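2-polyprenyl-6-methoxyphenol hydroxylase-like FAD-dependent oxidoreductase (Streptomyces sp. NRRL 11266, PDB 6UI5) binds flavin-adenine dinucleotide as an FAD-dependent oxidoreductase that joins a Rossmann-type FAD-binding domain to a thioredoxin-like C-terminal domain. Local coordinates at residues G171-I176 with S265-N270; I186-V191 with L212-M217; G437-Q442 with V453-P458; V329-A334 with L382-P387; L54-L59 with E423-G428. All coordinates share one frame; numbering follows the deposited sequence.

Contact 5 is the most buried of the five and joins the FAD-binding domain to the C-terminal domain; contact 3 is a surface contact within the C-terminal domain. The two touch through T424 and V454. Contacts 1 and 2 belong to the same antiparallel sheet, with centres about 34 Å apart. In contact 1 a loop carboxylate, D173, bonds T268 and pairs with R269, both on the strand, whereas in contact 2, farther from the chain's centre, a backbone bond and an aliphatic pair do the work. Contact 4 packs prolines on helix 325-346 and touches contact 1 through H332 and N270. Arginines appear in every contact, and in contacts 3 and 5 their guanidinium groups approach backbone carbonyls.

Contact 1 (G171-I176 with S265-N270); sequences GDDWVI and SIVTRN
With CG of D173 set beside its own backbone N (chi1 -63°) and OG1 of T268 set likewise (chi1 -53°), the carboxylate and the hydroxyl swing into each other. The meeting place is the antiparallel sheet of the FAD-binding domain: the loop between strands 169-170 and 176-185 lies against the interruption in strand 257-271, and D173 grips the strand there with both oxygens. T268 OG1 donates to D173 OD2 at 2.5 Å, a short bond slightly off the carboxylate plane. T268 N reaches the syn lone pair of D173 OD1 at 2.9 Å, with a bent N-H angle of 142°. OD2 takes a further, weak bond from Q343 on helix 325-346.

The charge of D173 is probably answered in part by R269, whose NH1 forms a salt bridge to D173 OD1 at 3.6 Å. That guanidinium is steadied by its own strand: NH1 donates to T268 O at 2.9 Å from above the carbonyl plane, and V267 CB lies over one face, toward the rim. Y357 of the second subunit bonds D172 N through its hydroxyl. At G171 the backbones come closest, with CA directing a C-H at T268 O from 3.2 Å.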
# COMPACT_ATOMS: atom_id res chain seq x y z
N GLY A 171 2.04 -3.39 -20.41
CA GLY A 171 2.28 -2.43 -19.35
C GLY A 171 1.78 -1.04 -19.70
O GLY A 171 1.22 -0.79 -20.76
N ASP A 172 2.02 -0.12 -18.76
CA ASP A 172 1.57 1.26 -18.90
C ASP A 172 2.34 2.16 -17.94
O ASP A 172 2.97 1.68 -17.00
CB ASP A 172 0.07 1.38 -18.66
CG ASP A 172 -0.59 2.37 -19.59
OD1 ASP A 172 -0.00 2.64 -20.67
OD2 ASP A 172 -1.68 2.87 -19.26
N ASP A 173 2.33 3.46 -18.21
CA ASP A 173 2.95 4.44 -17.33
C ASP A 173 2.10 5.69 -17.31
O ASP A 173 1.54 6.08 -18.33
CB ASP A 173 4.39 4.79 -17.76
CG ASP A 173 5.33 3.58 -17.70
OD1 ASP A 173 5.40 2.90 -18.75
OD2 ASP A 173 5.98 3.32 -16.63
N TRP A 174 1.96 6.29 -16.12
CA TRP A 174 1.31 7.60 -16.01
C TRP A 174 2.29 8.76 -16.14
O TRP A 174 1.86 9.92 -16.18
CB TRP A 174 0.55 7.72 -14.68
CG TRP A 174 1.43 7.74 -13.46
CD1 TRP A 174 1.94 8.84 -12.83
CD2 TRP A 174 1.89 6.59 -12.71
NE1 TRP A 174 2.70 8.45 -11.74
CE2 TRP A 174 2.68 7.08 -11.65
CE3 TRP A 174 1.71 5.21 -12.84
CZ2 TRP A 174 3.29 6.22 -10.72
CZ3 TRP A 174 2.32 4.36 -11.92
CH2 TRP A 174 3.11 4.87 -10.88
N VAL A 175 3.58 8.47 -16.19
CA VAL A 175 4.58 9.47 -16.47
C VAL A 175 5.72 8.78 -17.20
O VAL A 175 5.97 7.58 -17.01
CB VAL A 175 5.05 10.17 -15.17
CG1 VAL A 175 5.69 9.15 -14.22
CG2 VAL A 175 6.00 11.35 -15.50
N ILE A 176 6.40 9.53 -18.06
CA ILE A 176 7.56 9.03 -18.79
C ILE A 176 8.81 9.61 -18.14
O ILE A 176 9.05 10.82 -18.20
CB ILE A 176 7.50 9.38 -20.29
CG1 ILE A 176 6.22 8.84 -20.93
CG2 ILE A 176 8.70 8.78 -20.97
CD1 ILE A 176 5.90 7.37 -20.56
N SER A 265 14.79 6.84 -21.87
CA SER A 265 13.44 7.03 -21.38
C SER A 265 13.02 5.72 -20.72
O SER A 265 13.61 4.67 -21.00
CB SER A 265 12.41 7.45 -22.50
OG SER A 265 12.43 6.57 -23.62
N ILE A 266 12.04 5.77 -19.83
CA ILE A 266 11.63 4.58 -19.07
C ILE A 266 10.19 4.29 -19.37
O ILE A 266 9.32 5.15 -19.18
CB ILE A 266 11.82 4.76 -17.56
CG1 ILE A 266 13.30 4.71 -17.20
CG2 ILE A 266 11.01 3.69 -16.78
CD1 ILE A 266 13.94 3.36 -17.55
N VAL A 267 9.91 3.06 -19.80
CA VAL A 267 8.56 2.51 -19.76
C VAL A 267 8.59 1.25 -18.90
O VAL A 267 9.64 0.72 -18.57
CB VAL A 267 8.01 2.19 -21.15
CG1 VAL A 267 7.63 3.50 -21.88
CG2 VAL A 267 9.03 1.37 -21.90
N THR A 268 7.39 0.77 -18.57
CA THR A 268 7.18 -0.37 -17.67
C THR A 268 6.43 -1.47 -18.42
O THR A 268 5.26 -1.29 -18.77
CB THR A 268 6.39 0.05 -16.45
OG1 THR A 268 7.03 1.17 -15.83
CG2 THR A 268 6.30 -1.11 -15.46
N ARG A 269 7.09 -2.60 -18.67
CA ARG A 269 6.45 -3.68 -19.42
C ARG A 269 6.80 -5.03 -18.83
O ARG A 269 7.87 -5.23 -18.25
CB ARG A 269 6.84 -3.68 -20.92
CG ARG A 269 6.56 -2.33 -21.65
CD ARG A 269 5.11 -2.18 -22.21
NE ARG A 269 5.03 -0.89 -22.92
CZ ARG A 269 4.77 0.28 -22.35
NH1 ARG A 269 4.44 0.35 -21.04
NH2 ARG A 269 4.77 1.40 -23.14
N ASN A 270 5.85 -5.96 -18.98
CA ASN A 270 6.07 -7.35 -18.64
C ASN A 270 5.54 -8.19 -19.79
O ASN A 270 4.36 -8.11 -20.12
CB ASN A 270 5.39 -7.69 -17.31
CG ASN A 270 5.94 -8.95 -16.66
OD1 ASN A 270 7.10 -9.30 -16.88
ND2 ASN A 270 5.10 -9.63 -15.84

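Contact 2 (I186-V191 with L212-M217)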
# COMPACT_ATOMS: atom_id res chain seq x y z
N ILE A 186 36.29 14.54 -15.52
CA ILE A 186 36.03 15.75 -14.76
C ILE A 186 36.88 15.63 -13.51
O ILE A 186 37.01 14.54 -12.95
CB ILE A 186 34.52 15.91 -14.46
CG1 ILE A 186 34.18 17.34 -14.09
CG2 ILE A 186 34.06 14.98 -13.36
CD1 ILE A 186 34.78 18.27 -15.05
N ASN A 187 37.53 16.72 -13.12
CA ASN A 187 38.27 16.75 -11.87
C ASN A 187 37.38 16.19 -10.76
O ASN A 187 36.17 16.07 -10.95
CB ASN A 187 38.73 18.20 -11.61
CG ASN A 187 39.78 18.30 -10.54
OD1 ASN A 187 40.24 17.30 -10.00
ND2 ASN A 187 40.19 19.53 -10.25
N ARG A 188 37.94 15.82 -9.61
CA ARG A 188 37.10 15.41 -8.50
C ARG A 188 37.14 16.42 -7.36
O ARG A 188 36.11 17.04 -7.05
CB ARG A 188 37.49 14.01 -7.99
CG ARG A 188 36.67 13.53 -6.79
CD ARG A 188 36.58 12.00 -6.75
NE ARG A 188 36.58 11.46 -5.39
CZ ARG A 188 37.44 10.55 -4.94
NH1 ARG A 188 37.36 10.12 -3.68
NH2 ARG A 188 38.38 10.05 -5.74
N GLU A 189 38.31 16.62 -6.75
CA GLU A 189 38.46 17.51 -5.60
C GLU A 189 37.86 18.87 -5.89
O GLU A 189 38.41 19.67 -6.65
CB GLU A 189 39.94 17.64 -5.21
CG GLU A 189 40.43 16.57 -4.23
CD GLU A 189 40.27 16.98 -2.77
OE1 GLU A 189 41.23 16.77 -1.99
OE2 GLU A 189 39.20 17.50 -2.40
N ASP A 190 36.68 19.11 -5.30
CA ASP A 190 36.02 20.40 -5.25
C ASP A 190 35.47 20.86 -6.60
O ASP A 190 35.26 22.06 -6.81
CB ASP A 190 36.94 21.47 -4.66
CG ASP A 190 36.25 22.33 -3.62
OD1 ASP A 190 36.71 23.47 -3.39
OD2 ASP A 190 35.26 21.85 -3.03
N VAL A 191 35.24 19.93 -7.52
CA VAL A 191 34.49 20.21 -8.74
C VAL A 191 33.33 19.22 -8.70
O VAL A 191 32.79 18.79 -9.73
CB VAL A 191 35.40 20.08 -9.96
CG1 VAL A 191 35.99 18.78 -9.91
CG2 VAL A 191 34.65 20.28 -11.26
N LEU A 212 34.25 7.54 -9.79
CA LEU A 212 34.84 6.21 -9.86
C LEU A 212 36.32 6.28 -9.49
O LEU A 212 36.74 5.72 -8.47
CB LEU A 212 34.67 5.62 -11.27
CG LEU A 212 33.27 5.19 -11.71
CD1 LEU A 212 32.45 6.38 -12.12
CD2 LEU A 212 33.35 4.19 -12.85
N SER A 213 37.11 6.94 -10.32
CA SER A 213 38.47 7.35 -10.03
C SER A 213 38.47 8.86 -9.82
O SER A 213 37.46 9.53 -10.06
CB SER A 213 39.40 6.95 -11.18
OG SER A 213 39.08 7.64 -12.38
N PRO A 214 39.59 9.44 -9.35
CA PRO A 214 39.59 10.90 -9.10
C PRO A 214 39.44 11.75 -10.36
O PRO A 214 39.44 12.98 -10.25
CB PRO A 214 40.95 11.13 -8.43
CG PRO A 214 41.31 9.81 -7.84
CD PRO A 214 40.81 8.81 -8.83
N ASP A 215 39.31 11.14 -11.54
CA ASP A 215 39.15 11.88 -12.78
C ASP A 215 37.88 11.56 -13.55
O ASP A 215 37.48 12.37 -14.39
CB ASP A 215 40.36 11.63 -13.70
CG ASP A 215 41.68 11.96 -13.04
OD1 ASP A 215 41.71 12.84 -12.16
OD2 ASP A 215 42.70 11.32 -13.39
N VAL A 216 37.25 10.43 -13.28
CA VAL A 216 36.01 10.04 -13.95
C VAL A 216 34.89 10.02 -12.92
O VAL A 216 35.10 9.62 -11.77
CB VAL A 216 36.17 8.66 -14.63
CG1 VAL A 216 34.79 8.04 -14.99
CG2 VAL A 216 37.07 8.77 -15.87
N MET A 217 33.71 10.45 -13.34
CA MET A 217 32.50 10.38 -12.52
C MET A 217 31.38 9.78 -13.34
O MET A 217 31.23 10.09 -14.53
CB MET A 217 32.11 11.76 -11.99
CG MET A 217 30.95 11.74 -11.04
SD MET A 217 30.61 13.34 -10.27
CE MET A 217 29.69 14.20 -11.53
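I186, R188 and P214 bury most of the surface here. I186 is tied down through its backbone: its N donates to D215 O at 2.7 Å, nearly straight at 160°. Its CG2 branch, placed between backbone N and carbonyl carbon, lies beside M217 CB at 4.0 Å; the two side chains run the same way, and L253 packs on M217 as well.

R188 does something different. Its CG stands anti to the backbone N (chi1 178°), which sends the chain out across P214 at a slant. CB rests on P214 O at 3.2 Å, CD passes P214 CA at 4.0 Å, and NH2 ends 3.6 Å from P214 CG, so the proline meets the guanidinium at its edge and not over a face.

All this happens at one end of the antiparallel sheet. Residues 212-215 form the connection of the hairpin between strands 206-211 and 216-225, and I186 follows directly on strand 176-185, which pairs with 216-225 through backbone bonds of M217 and V184. From R188 to V191 the chain then folds into a type II beta turn.

Both R188 and P214 are exposed. Just before the turn, N187 OD1 takes a weak bond from R188 N, and N187 itself packs against K254.

Contact 3 (G437-Q442 with V453-P458)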
# COMPACT_ATOMS: atom_id res chain seq x y z
N GLY A 437 24.70 -34.07 11.16
CA GLY A 437 25.93 -34.29 11.88
C GLY A 437 26.36 -35.74 11.97
O GLY A 437 27.48 -36.00 12.43
N ASP A 438 25.52 -36.68 11.53
CA ASP A 438 25.81 -38.12 11.62
C ASP A 438 25.69 -38.85 10.29
O ASP A 438 25.86 -40.07 10.27
CB ASP A 438 24.86 -38.82 12.60
CG ASP A 438 24.63 -38.03 13.86
OD1 ASP A 438 25.63 -37.66 14.51
OD2 ASP A 438 23.44 -37.80 14.19
N ALA A 439 25.37 -38.15 9.21
CA ALA A 439 24.93 -38.78 7.96
C ALA A 439 23.72 -39.68 8.20
O ALA A 439 23.62 -40.78 7.65
CB ALA A 439 26.08 -39.54 7.29
N SER A 440 22.77 -39.18 9.01
CA SER A 440 21.52 -39.87 9.33
C SER A 440 20.50 -39.83 8.19
O SER A 440 19.47 -40.50 8.29
CB SER A 440 20.89 -39.25 10.57
OG SER A 440 21.87 -38.89 11.54
N ALA A 441 20.73 -39.04 7.13
CA ALA A 441 19.73 -38.91 6.08
C ALA A 441 19.88 -40.06 5.09
O ALA A 441 21.00 -40.49 4.78
CB ALA A 441 19.85 -37.57 5.36
N GLN A 442 18.76 -40.59 4.62
CA GLN A 442 18.77 -41.69 3.66
C GLN A 442 18.73 -41.07 2.27
O GLN A 442 17.71 -40.48 1.89
CB GLN A 442 17.60 -42.65 3.87
CG GLN A 442 17.47 -43.72 2.77
CD GLN A 442 16.03 -44.19 2.59
OE1 GLN A 442 15.56 -44.38 1.47
NE2 GLN A 442 15.33 -44.39 3.71
N VAL A 453 24.79 -35.23 -2.40
CA VAL A 453 24.60 -35.22 -0.96
C VAL A 453 25.76 -34.47 -0.34
O VAL A 453 26.92 -34.74 -0.66
CB VAL A 453 24.52 -36.65 -0.40
CG1 VAL A 453 24.14 -36.58 1.05
CG2 VAL A 453 23.53 -37.46 -1.22
N VAL A 454 25.45 -33.52 0.54
CA VAL A 454 26.42 -32.79 1.34
C VAL A 454 26.09 -33.06 2.82
O VAL A 454 25.00 -32.71 3.29
CB VAL A 454 26.39 -31.29 1.02
CG1 VAL A 454 27.20 -30.48 2.03
CG2 VAL A 454 26.83 -31.01 -0.48
N ARG A 455 27.03 -33.68 3.54
CA ARG A 455 26.89 -34.02 4.95
C ARG A 455 27.60 -32.98 5.79
O ARG A 455 28.83 -32.84 5.72
CB ARG A 455 27.48 -35.40 5.26
CG ARG A 455 27.18 -36.49 4.27
CD ARG A 455 25.81 -37.10 4.51
NE ARG A 455 25.65 -38.31 3.69
CZ ARG A 455 24.57 -39.08 3.69
NH1 ARG A 455 23.54 -38.79 4.47
NH2 ARG A 455 24.54 -40.16 2.91
N ALA A 456 26.84 -32.25 6.59
CA ALA A 456 27.38 -31.13 7.33
C ALA A 456 26.86 -31.13 8.76
O ALA A 456 26.02 -31.96 9.15
CB ALA A 456 27.03 -29.80 6.63
N GLN A 457 27.33 -30.17 9.51
CA GLN A 457 26.97 -30.00 10.90
C GLN A 457 25.65 -29.26 11.03
O GLN A 457 25.25 -28.54 10.11
CB GLN A 457 28.09 -29.30 11.64
CG GLN A 457 29.30 -30.23 11.66
CD GLN A 457 29.06 -31.36 12.66
OE1 GLN A 457 28.81 -31.10 13.83
NE2 GLN A 457 29.11 -32.60 12.18
N PRO A 458 24.90 -29.50 12.10
CA PRO A 458 23.61 -28.83 12.25
C PRO A 458 23.80 -27.32 12.25
O PRO A 458 24.79 -26.79 12.75
CB PRO A 458 23.09 -29.34 13.60
CG PRO A 458 24.28 -29.87 14.30
CD PRO A 458 25.17 -30.42 13.23
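R455 leaves strand 451-455 with its CB directed at the loop 437-442, and its side chain lies along A439 before reaching A441. CG sits beside the backbone N (chi1 -43°), and a bend at the next bond (chi2 -82°) lays the rest of the chain against the loop. CD is the first atom to touch, 3.7 Å from A439 CB. NE follows at 3.8 Å from the same methyl, A439 CB, which then covers one face of the guanidinium; V453 CG1, two residues earlier on the strand, covers the opposite face. Both carbons are offset toward the rim.

NH1 finishes the run by donating to A441 O at 3.1 Å. The bond is almost straight (171°), and the oxygen lies in the guanidinium plane. NH1 also makes a salt bridge to D434, while NH2 has a long, weak ion pair with E443.

At the other end of the loop the grip is lighter. G437 N gives A456 O a weak bond of 3.2 Å, and Q457 NE2 rests 3.6 Å from G437 CA.

The loop follows strand 430-434 and leads toward strand 451-455, its parallel neighbour in the mixed sheet of the thioredoxin-like domain. D434 OD2 accepts from A441 N as well as pairing with R455. Its carboxylate probably balances the arginine's charge, and it holds A441 N while the arginine holds A441 O.

Contact 4 (V329-A334 with L382-P387); sequences VERHLA and LGPAVP
The carboxylate of E330 packs against V386: CG1 of the valine stands 3.4 Å from E330 CD and 3.2 Å from E330 OE1, the valine lying athwart the glutamate chain. The oxygens of the same flat group also have polar partners. OE1 takes a water at 2.7 Å, which also donates to P387 O at 3.0 Å, and forms a salt bridge with R469; OE2 is held by N306 and K310. A carboxylate that is partly covered by a valine is therefore surrounded by donors, which probably favours its charged form. The guanidinium of R331 is turned obliquely to P384, its NH2 4.3 Å from P384 CG, while its NH1 pairs with D303.

P384 provides the apolar centre. Its ring carbon CG presses on A334 CB at 3.5 Å, and L333 CD2, carried by a CG anti to the backbone N (chi1 162°), closes on P384 CB at 4.4 Å.

E330, and L333 and A334 about one turn further along helix 325-346, face the proline-containing loop that runs from helix 369-379 toward strand 411-414. V386 pairs by backbone with G404, and on the helix H332 O takes a weak bond from N270 of strand 257-271.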
# COMPACT_ATOMS: atom_id res chain seq x y z
N VAL A 329 6.01 -19.78 -15.34
CA VAL A 329 5.24 -19.64 -14.10
C VAL A 329 6.06 -18.92 -13.04
O VAL A 329 5.62 -17.93 -12.44
CB VAL A 329 4.79 -21.01 -13.58
CG1 VAL A 329 4.00 -20.81 -12.29
CG2 VAL A 329 3.98 -21.70 -14.63
N GLU A 330 7.27 -19.41 -12.81
CA GLU A 330 8.09 -18.87 -11.74
C GLU A 330 8.55 -17.47 -12.06
O GLU A 330 8.51 -16.59 -11.20
CB GLU A 330 9.28 -19.80 -11.48
CG GLU A 330 8.93 -20.91 -10.53
CD GLU A 330 9.79 -22.14 -10.71
OE1 GLU A 330 9.33 -23.24 -10.33
OE2 GLU A 330 10.93 -22.02 -11.22
N ARG A 331 8.97 -17.23 -13.31
CA ARG A 331 9.67 -15.99 -13.62
C ARG A 331 8.76 -14.87 -14.08
O ARG A 331 9.03 -13.71 -13.76
CB ARG A 331 10.75 -16.27 -14.64
CG ARG A 331 11.89 -17.04 -13.98
CD ARG A 331 12.86 -16.03 -13.40
NE ARG A 331 12.63 -15.66 -12.02
CZ ARG A 331 13.26 -14.66 -11.42
NH1 ARG A 331 14.13 -13.91 -12.10
NH2 ARG A 331 13.02 -14.41 -10.13
N HIS A 332 7.64 -15.17 -14.73
CA HIS A 332 6.67 -14.12 -15.00
C HIS A 332 6.18 -13.47 -13.71
O HIS A 332 5.94 -12.25 -13.68
CB HIS A 332 5.49 -14.65 -15.81
CG HIS A 332 4.46 -13.61 -16.12
ND1 HIS A 332 3.63 -13.08 -15.15
CD2 HIS A 332 4.12 -13.01 -17.28
CE1 HIS A 332 2.82 -12.19 -15.71
NE2 HIS A 332 3.10 -12.14 -17.00
N LEU A 333 6.02 -14.25 -12.63
CA LEU A 333 5.58 -13.66 -11.37
C LEU A 333 6.61 -12.67 -10.87
O LEU A 333 6.27 -11.57 -10.43
CB LEU A 333 5.32 -14.73 -10.29
CG LEU A 333 5.26 -14.33 -8.80
CD1 LEU A 333 4.07 -13.37 -8.47
CD2 LEU A 333 5.11 -15.57 -7.87
N ALA A 334 7.89 -13.05 -10.97
CA ALA A 334 8.96 -12.20 -10.45
C ALA A 334 9.06 -10.91 -11.27
O ALA A 334 9.27 -9.82 -10.70
CB ALA A 334 10.27 -12.99 -10.46
N LEU A 382 15.73 -11.35 -2.94
CA LEU A 382 15.51 -12.57 -2.13
C LEU A 382 14.18 -13.17 -2.52
O LEU A 382 14.07 -14.36 -2.78
CB LEU A 382 15.51 -12.26 -0.64
CG LEU A 382 16.84 -11.69 -0.15
CD1 LEU A 382 16.71 -11.22 1.30
CD2 LEU A 382 17.96 -12.72 -0.38
N GLY A 383 13.16 -12.32 -2.51
CA GLY A 383 12.29 -12.17 -3.65
C GLY A 383 11.36 -13.32 -3.76
O GLY A 383 11.47 -14.31 -3.04
N PRO A 384 10.51 -13.27 -4.75
CA PRO A 384 9.34 -14.15 -4.80
C PRO A 384 9.73 -15.59 -4.51
O PRO A 384 10.54 -16.17 -5.25
CB PRO A 384 8.81 -13.97 -6.22
CG PRO A 384 10.08 -13.61 -7.03
CD PRO A 384 11.07 -12.95 -6.07
N ALA A 385 9.24 -16.13 -3.39
CA ALA A 385 9.27 -17.57 -3.16
C ALA A 385 8.67 -18.30 -4.35
O ALA A 385 7.60 -17.93 -4.84
CB ALA A 385 8.50 -17.93 -1.89
N VAL A 386 9.39 -19.29 -4.85
CA VAL A 386 8.86 -20.14 -5.93
C VAL A 386 7.78 -21.05 -5.34
O VAL A 386 8.01 -21.70 -4.30
CB VAL A 386 9.99 -20.96 -6.56
CG1 VAL A 386 9.43 -22.20 -7.29
CG2 VAL A 386 10.86 -20.07 -7.49
N PRO A 387 6.59 -21.11 -5.94
CA PRO A 387 5.51 -21.90 -5.34
C PRO A 387 5.84 -23.39 -5.38
O PRO A 387 6.16 -23.95 -6.44
CB PRO A 387 4.29 -21.55 -6.20
CG PRO A 387 4.86 -21.07 -7.51
CD PRO A 387 6.19 -20.45 -7.20
O HOH W 1 6.81 -23.59 -9.39

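Contact 5 (L54-L59 with E423-G428); sequences LDQRGL and ETLQSG
Q56 and L425 make the tight side of this contact, lying side by side and pointing the same way, with Q56 CG 3.8 Å from L425 CD1. Next to them the Q56 carbonyl is pressed against Q426: its O lies 3.2 Å from Q426 CG, and Q426 CA directs a C-H at it, also at 3.2 Å.

R57 fills the rest of the buried side. Its CB leads away, but the chain folds back at chi2 (-94°) and brings NH1 to 2.7 Å from L425 O, which lies at the guanidinium edge, while G428 CA covers one face. Within its own segment NH1 gives a weak bond to Q56 O, at 3.1 Å. E20 pairs with NE and P470 O accepts from NH2, so the group is held from several directions. D55, itself buried, forms a salt bridge with R64.

The other side is looser. Q426 NE2 stays 3.7 Å from both D55 O and G58 N, E423 CA is 4.4 Å from D55 O, and G58 is exposed.

The contact brings the FAD-binding domain against the C-terminal one. The first partner is the end of helix 48-55, closed by a Schellman motif: G58, with positive phi, is the C-prime residue, its N bonding D55 O while L59 N bonds L54 O.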
# COMPACT_ATOMS: atom_id res chain seq x y z
N LEU A 54 25.08 -15.32 -7.63
CA LEU A 54 26.44 -15.35 -8.16
C LEU A 54 27.35 -16.18 -7.26
O LEU A 54 28.31 -16.79 -7.75
CB LEU A 54 27.01 -13.94 -8.33
CG LEU A 54 26.39 -12.93 -9.30
CD1 LEU A 54 26.97 -11.52 -9.07
CD2 LEU A 54 26.68 -13.32 -10.71
N ASP A 55 27.06 -16.21 -5.96
CA ASP A 55 27.84 -17.04 -5.04
C ASP A 55 27.72 -18.51 -5.40
O ASP A 55 28.70 -19.26 -5.31
CB ASP A 55 27.39 -16.80 -3.60
CG ASP A 55 28.40 -16.05 -2.80
OD1 ASP A 55 29.59 -16.02 -3.20
OD2 ASP A 55 28.01 -15.50 -1.74
N GLN A 56 26.54 -18.93 -5.82
CA GLN A 56 26.31 -20.30 -6.26
C GLN A 56 27.23 -20.74 -7.38
O GLN A 56 27.28 -21.94 -7.69
CB GLN A 56 24.83 -20.43 -6.68
CG GLN A 56 23.90 -20.52 -5.46
CD GLN A 56 22.45 -20.49 -5.83
OE1 GLN A 56 21.61 -20.25 -4.96
NE2 GLN A 56 22.12 -20.72 -7.14
N ARG A 57 27.97 -19.81 -8.01
CA ARG A 57 28.86 -20.20 -9.10
C ARG A 57 30.26 -19.63 -8.90
O ARG A 57 31.05 -19.54 -9.87
CB ARG A 57 28.24 -19.76 -10.44
CG ARG A 57 26.76 -20.16 -10.51
CD ARG A 57 26.56 -21.50 -11.20
NE ARG A 57 25.14 -21.86 -11.36
CZ ARG A 57 24.50 -22.68 -10.53
NH1 ARG A 57 25.15 -23.23 -9.51
NH2 ARG A 57 23.21 -22.95 -10.78
N GLY A 58 30.59 -19.27 -7.66
CA GLY A 58 31.92 -18.76 -7.37
C GLY A 58 32.24 -17.41 -7.97
O GLY A 58 33.41 -17.02 -7.98
N LEU A 59 31.25 -16.69 -8.47
CA LEU A 59 31.47 -15.42 -9.15
C LEU A 59 31.35 -14.21 -8.23
O LEU A 59 31.62 -13.10 -8.68
CB LEU A 59 30.48 -15.27 -10.30
CG LEU A 59 30.50 -16.43 -11.29
CD1 LEU A 59 29.21 -16.48 -12.09
CD2 LEU A 59 31.69 -16.30 -12.22
N GLU A 423 27.81 -22.08 -2.02
CA GLU A 423 28.92 -22.76 -2.69
C GLU A 423 28.65 -24.24 -3.02
O GLU A 423 29.31 -24.77 -3.93
CB GLU A 423 30.18 -22.64 -1.83
CG GLU A 423 30.58 -21.20 -1.53
CD GLU A 423 31.80 -21.10 -0.61
OE1 GLU A 423 31.73 -20.33 0.38
OE2 GLU A 423 32.82 -21.77 -0.88
N THR A 424 27.74 -24.93 -2.31
CA THR A 424 27.54 -26.35 -2.59
C THR A 424 26.90 -26.57 -3.95
O THR A 424 27.07 -27.64 -4.54
CB THR A 424 26.65 -27.03 -1.52
OG1 THR A 424 25.32 -26.51 -1.59
CG2 THR A 424 27.21 -26.83 -0.13
N LEU A 425 26.14 -25.60 -4.45
CA LEU A 425 25.56 -25.69 -5.80
C LEU A 425 26.55 -25.39 -6.95
O LEU A 425 26.11 -25.34 -8.10
CB LEU A 425 24.35 -24.75 -5.91
CG LEU A 425 23.19 -25.02 -4.93
CD1 LEU A 425 22.97 -23.86 -3.93
CD2 LEU A 425 21.93 -25.28 -5.69
N GLN A 426 27.86 -25.25 -6.71
CA GLN A 426 28.74 -24.84 -7.81
C GLN A 426 28.92 -25.92 -8.86
O GLN A 426 29.34 -25.60 -9.98
CB GLN A 426 30.12 -24.42 -7.30
CG GLN A 426 30.05 -23.13 -6.51
CD GLN A 426 31.40 -22.67 -6.03
OE1 GLN A 426 32.43 -23.09 -6.53
NE2 GLN A 426 31.39 -21.76 -5.06
N SER A 427 28.65 -27.18 -8.53
CA SER A 427 28.75 -28.22 -9.55
C SER A 427 27.65 -28.11 -10.62
O SER A 427 27.70 -28.85 -11.62
CB SER A 427 28.70 -29.59 -8.89
OG SER A 427 27.60 -29.68 -8.00
N GLY A 428 26.68 -27.22 -10.44
CA GLY A 428 25.54 -27.13 -11.33
C GLY A 428 24.41 -28.10 -11.04
O GLY A 428 23.41 -28.09 -11.76